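Side-chain contacts in solute-binding protein Csal_2479 (Chromohalobacter salexigens, PDB 4P1L), which binds D-glucuronate and probably delivers it to a tripartite ATP-independent periplasmic (TRAP) transporter for uptake into the cytoplasm: residues A[263-266]-A[267-271]; A[272-275]-A[276-279]. One frame throughout, in Å; residues are numbered along the deposited sequence.

Both contacts lie within helix 248-282, where segments 263-266, 267-271, 272-275 and 276-279 run on without a break. Contact 1 comes first from the N terminus and contact 2 follows it directly; each is closed by backbone bonds between residues four apart, so neither encloses a loop, and the two stand in series without nesting or crossing. Their centres are 13 Å apart. Contact 1 faces helix 37-52, and its R266 and Q265 reach the chain at 140-142; contact 2 faces helix 209-214. One continuous helix thus packs on both elements, passing near the glucuronate, whose pocket includes N207, N208 and S211.

Contact 1. Residues A[263-266]-A[267-271]; sequences KEQR and ALWEE
Q265 and W269, one helical turn apart, send their side chains out alongside each other in the same direction. Four residues apart, they leave the same side of the helix, and CG anti to the backbone N in both keeps them on a common heading. The Q265 chain then bends at chi2 (-90°), which puts its amide beside the ring and in bonding contact with N38 and G142. NE2 of Q265 approaches CE3 of W269 at 4.0 Å; the amide and indole planes differ by 31°, and the approach is oblique. This amide is gripped at both ends, NE2 bonding N38 OD1 and OE1 accepting from G142 N, which fixes its rotation.

A second pair, E264 and L268, meets at an angle: the two side chains cross obliquely, with CD1 of L268 3.8 Å from CG of E264 and 3.7 Å from its OE2. The carboxylate's other oxygen, OE1, is bonded to S44 OG, while L268 also packs on P37 and K40 of helix 37-52. R266 has its extended chain turned elsewhere, to D119 by a salt bridge and to W140 O by a hydrogen bond. Its carbonyl stays in the contact: a water donates both to R266 O (2.8 Å) and to E270 OE2 (2.6 Å). The same OE2 lies in the plane of the W269 ring, at its edge, 3.6 Å from W269 CD1.

Beneath these groups runs the regular alpha-helical ladder, including L268 N to E264 O at 2.9 Å with an N-H...O angle of 176°. The W269 side chain comes within about 6 Å of the bound glucuronate. Its indole is therefore second-shell: packing against the sugar-binding N208 probably helps to position that residue, and the amide of Q265, held by two bonds, lies against one part of the indole, which P37, Y36 and N208 also contact.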
# COMPACT_ATOMS: atom_id res chain seq x y z
N LYS A 263 10.03 -7.91 -9.29
CA LYS A 263 9.49 -8.76 -10.34
C LYS A 263 8.88 -10.03 -9.72
O LYS A 263 7.79 -10.50 -10.10
CB LYS A 263 10.58 -9.10 -11.36
CG LYS A 263 10.07 -9.87 -12.57
CD LYS A 263 11.08 -9.82 -13.74
CE LYS A 263 10.80 -10.89 -14.79
NZ LYS A 263 11.37 -12.23 -14.41
N GLU A 264 9.58 -10.57 -8.72
CA GLU A 264 9.13 -11.78 -8.03
C GLU A 264 7.87 -11.47 -7.24
O GLU A 264 6.88 -12.20 -7.30
CB GLU A 264 10.21 -12.31 -7.07
CG GLU A 264 9.73 -13.54 -6.31
CD GLU A 264 10.70 -14.03 -5.24
OE1 GLU A 264 11.72 -13.39 -4.99
OE2 GLU A 264 10.42 -15.09 -4.64
N GLN A 265 7.91 -10.37 -6.48
CA GLN A 265 6.77 -9.96 -5.67
C GLN A 265 5.50 -9.83 -6.51
O GLN A 265 4.41 -10.21 -6.07
CB GLN A 265 7.04 -8.65 -4.97
CG GLN A 265 5.96 -8.29 -3.96
CD GLN A 265 4.82 -7.46 -4.52
OE1 GLN A 265 4.90 -6.87 -5.60
NE2 GLN A 265 3.75 -7.39 -3.77
N ARG A 266 5.60 -9.26 -7.71
CA ARG A 266 4.40 -9.05 -8.53
C ARG A 266 3.83 -10.38 -9.05
O ARG A 266 2.60 -10.55 -9.12
CB ARG A 266 4.70 -8.10 -9.68
CG ARG A 266 5.11 -6.71 -9.20
CD ARG A 266 5.47 -5.84 -10.37
NE ARG A 266 6.09 -4.59 -9.97
CZ ARG A 266 6.42 -3.62 -10.81
NH1 ARG A 266 6.14 -3.73 -12.11
NH2 ARG A 266 6.98 -2.52 -10.36
N ALA A 267 4.70 -11.33 -9.36
CA ALA A 267 4.26 -12.67 -9.75
C ALA A 267 3.60 -13.40 -8.57
O ALA A 267 2.53 -14.00 -8.73
CB ALA A 267 5.45 -13.49 -10.30
N LEU A 268 4.26 -13.37 -7.40
CA LEU A 268 3.71 -13.98 -6.18
C LEU A 268 2.38 -13.33 -5.81
O LEU A 268 1.45 -14.00 -5.32
CB LEU A 268 4.67 -13.80 -5.02
CG LEU A 268 5.99 -14.56 -5.11
CD1 LEU A 268 6.91 -14.19 -3.92
CD2 LEU A 268 5.72 -16.07 -5.16
N TRP A 269 2.32 -12.02 -6.02
CA TRP A 269 1.12 -11.27 -5.72
C TRP A 269 -0.11 -11.80 -6.46
O TRP A 269 -1.16 -12.04 -5.85
CB TRP A 269 1.28 -9.79 -6.06
CG TRP A 269 0.06 -9.04 -5.66
CD1 TRP A 269 -0.92 -8.56 -6.49
CD2 TRP A 269 -0.36 -8.73 -4.33
NE1 TRP A 269 -1.91 -7.97 -5.75
CE2 TRP A 269 -1.60 -8.07 -4.42
CE3 TRP A 269 0.19 -8.97 -3.06
CZ2 TRP A 269 -2.29 -7.61 -3.30
CZ3 TRP A 269 -0.49 -8.51 -1.94
CH2 TRP A 269 -1.73 -7.86 -2.07
N GLU A 270 -0.02 -11.96 -7.77
CA GLU A 270 -1.16 -12.45 -8.54
C GLU A 270 -1.66 -13.81 -8.03
O GLU A 270 -2.86 -14.03 -7.84
CB GLU A 270 -0.81 -12.53 -10.02
CG GLU A 270 -0.53 -11.18 -10.65
CD GLU A 270 -1.68 -10.20 -10.46
OE1 GLU A 270 -2.85 -10.59 -10.74
OE2 GLU A 270 -1.43 -9.05 -10.02
N GLU A 271 -0.73 -14.72 -7.78
CA GLU A 271 -1.10 -16.03 -7.27
C GLU A 271 -1.73 -15.89 -5.91
O GLU A 271 -2.72 -16.56 -5.60
CB GLU A 271 0.13 -16.93 -7.17
CG GLU A 271 -0.20 -18.41 -7.01
CD GLU A 271 -0.37 -18.86 -5.56
OE1 GLU A 271 0.18 -18.19 -4.64
OE2 GLU A 271 -1.03 -19.90 -5.33
O HOH W 1 1.08 -8.34 -9.79

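Contact 2. Residues A[272-275]-A[276-279]; sequences GVQA and SKQK
S276 meets the carbonyl oxygen of G272 with both its backbone N and its side chain. Its N donates to G272 O at 2.8 Å, and CB lies 3.4 Å from the same oxygen. A chi1 of -73° sets OG anti to its own carbonyl carbon, on the side of the backbone N, which brings OG to within 3.2 Å of G272 O.

One residue on, K277 rests its CB 3.4 Å from V273 O, the acceptor of its own N-H at 2.9 Å. Its chain is fully extended and passes Q274 loosely, Q274 OE1 coming no nearer than 4.4 Å to K277 CD. Two residues on, and on another side of the helix, CB of K279 lies 3.5 Å from A275 O.

The bonds S276 N to G272 O, K277 N to V273 O, Q278 N to Q274 O and K279 N to A275 O form the canonical i to i+4 alpha-helical ladder, with N-H...O angles of 154° to 160°. They belong to helix 248-282, a long helix of the DctP-type, family 7 solute-binding fold.

Farther out, E213 of helix 209-214 takes two partners from this helix: its OE1 is hydrogen-bonded to S276 OG, and its OE2 forms a salt bridge with K279 NZ. The two donors sit three residues apart, so the one carboxylate spans about a turn. V273 packs on Y209 and P210 of the same short helix, S276 also meets P210, and K277 meets Y209. NE2 of Q278 is hydrogen-bonded to D282 OD1, a link within helix 248-282. The V273 side chain is about 6 Å from that of N208, a glucuronate-binding residue.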
# COMPACT_ATOMS: atom_id res chain seq x y z
N GLY A 272 -1.17 -15.00 -5.10
CA GLY A 272 -1.61 -14.82 -3.73
C GLY A 272 -3.04 -14.29 -3.67
O GLY A 272 -3.83 -14.67 -2.81
N VAL A 273 -3.36 -13.38 -4.58
CA VAL A 273 -4.70 -12.84 -4.63
C VAL A 273 -5.72 -13.94 -4.92
O VAL A 273 -6.77 -13.99 -4.29
CB VAL A 273 -4.83 -11.74 -5.67
CG1 VAL A 273 -6.30 -11.41 -5.93
CG2 VAL A 273 -4.06 -10.51 -5.20
N GLN A 274 -5.39 -14.81 -5.87
CA GLN A 274 -6.31 -15.89 -6.22
C GLN A 274 -6.44 -16.90 -5.10
O GLN A 274 -7.54 -17.36 -4.81
CB GLN A 274 -5.92 -16.57 -7.53
CG GLN A 274 -6.26 -15.74 -8.77
CD GLN A 274 -7.67 -15.14 -8.75
OE1 GLN A 274 -8.68 -15.86 -8.81
NE2 GLN A 274 -7.75 -13.82 -8.66
N ALA A 275 -5.32 -17.23 -4.46
CA ALA A 275 -5.37 -18.18 -3.34
C ALA A 275 -6.16 -17.60 -2.16
O ALA A 275 -6.92 -18.34 -1.50
CB ALA A 275 -3.99 -18.56 -2.89
N SER A 276 -5.97 -16.30 -1.89
CA SER A 276 -6.70 -15.68 -0.78
C SER A 276 -8.20 -15.65 -1.11
O SER A 276 -9.06 -15.97 -0.26
CB SER A 276 -6.16 -14.28 -0.43
OG SER A 276 -4.90 -14.40 0.23
N LYS A 277 -8.53 -15.30 -2.35
CA LYS A 277 -9.94 -15.27 -2.74
C LYS A 277 -10.64 -16.61 -2.58
O LYS A 277 -11.77 -16.68 -2.08
CB LYS A 277 -10.10 -14.80 -4.18
CG LYS A 277 -11.53 -14.62 -4.61
CD LYS A 277 -11.59 -14.01 -6.00
CE LYS A 277 -13.01 -14.00 -6.52
NZ LYS A 277 -13.06 -13.53 -7.91
N GLN A 278 -9.98 -17.68 -3.02
CA GLN A 278 -10.60 -19.00 -2.94
C GLN A 278 -10.79 -19.40 -1.47
O GLN A 278 -11.80 -19.99 -1.10
CB GLN A 278 -9.76 -20.05 -3.66
CG GLN A 278 -10.56 -21.35 -3.92
CD GLN A 278 -11.92 -21.10 -4.58
OE1 GLN A 278 -12.02 -20.49 -5.66
NE2 GLN A 278 -12.99 -21.56 -3.92
N LYS A 279 -9.82 -19.05 -0.64
CA LYS A 279 -9.91 -19.37 0.76
C LYS A 279 -11.09 -18.66 1.42
O LYS A 279 -11.87 -19.27 2.13
CB LYS A 279 -8.60 -19.03 1.48
CG LYS A 279 -8.70 -19.08 3.00
CD LYS A 279 -7.34 -18.95 3.64
CE LYS A 279 -7.44 -18.90 5.15
NZ LYS A 279 -6.17 -18.44 5.82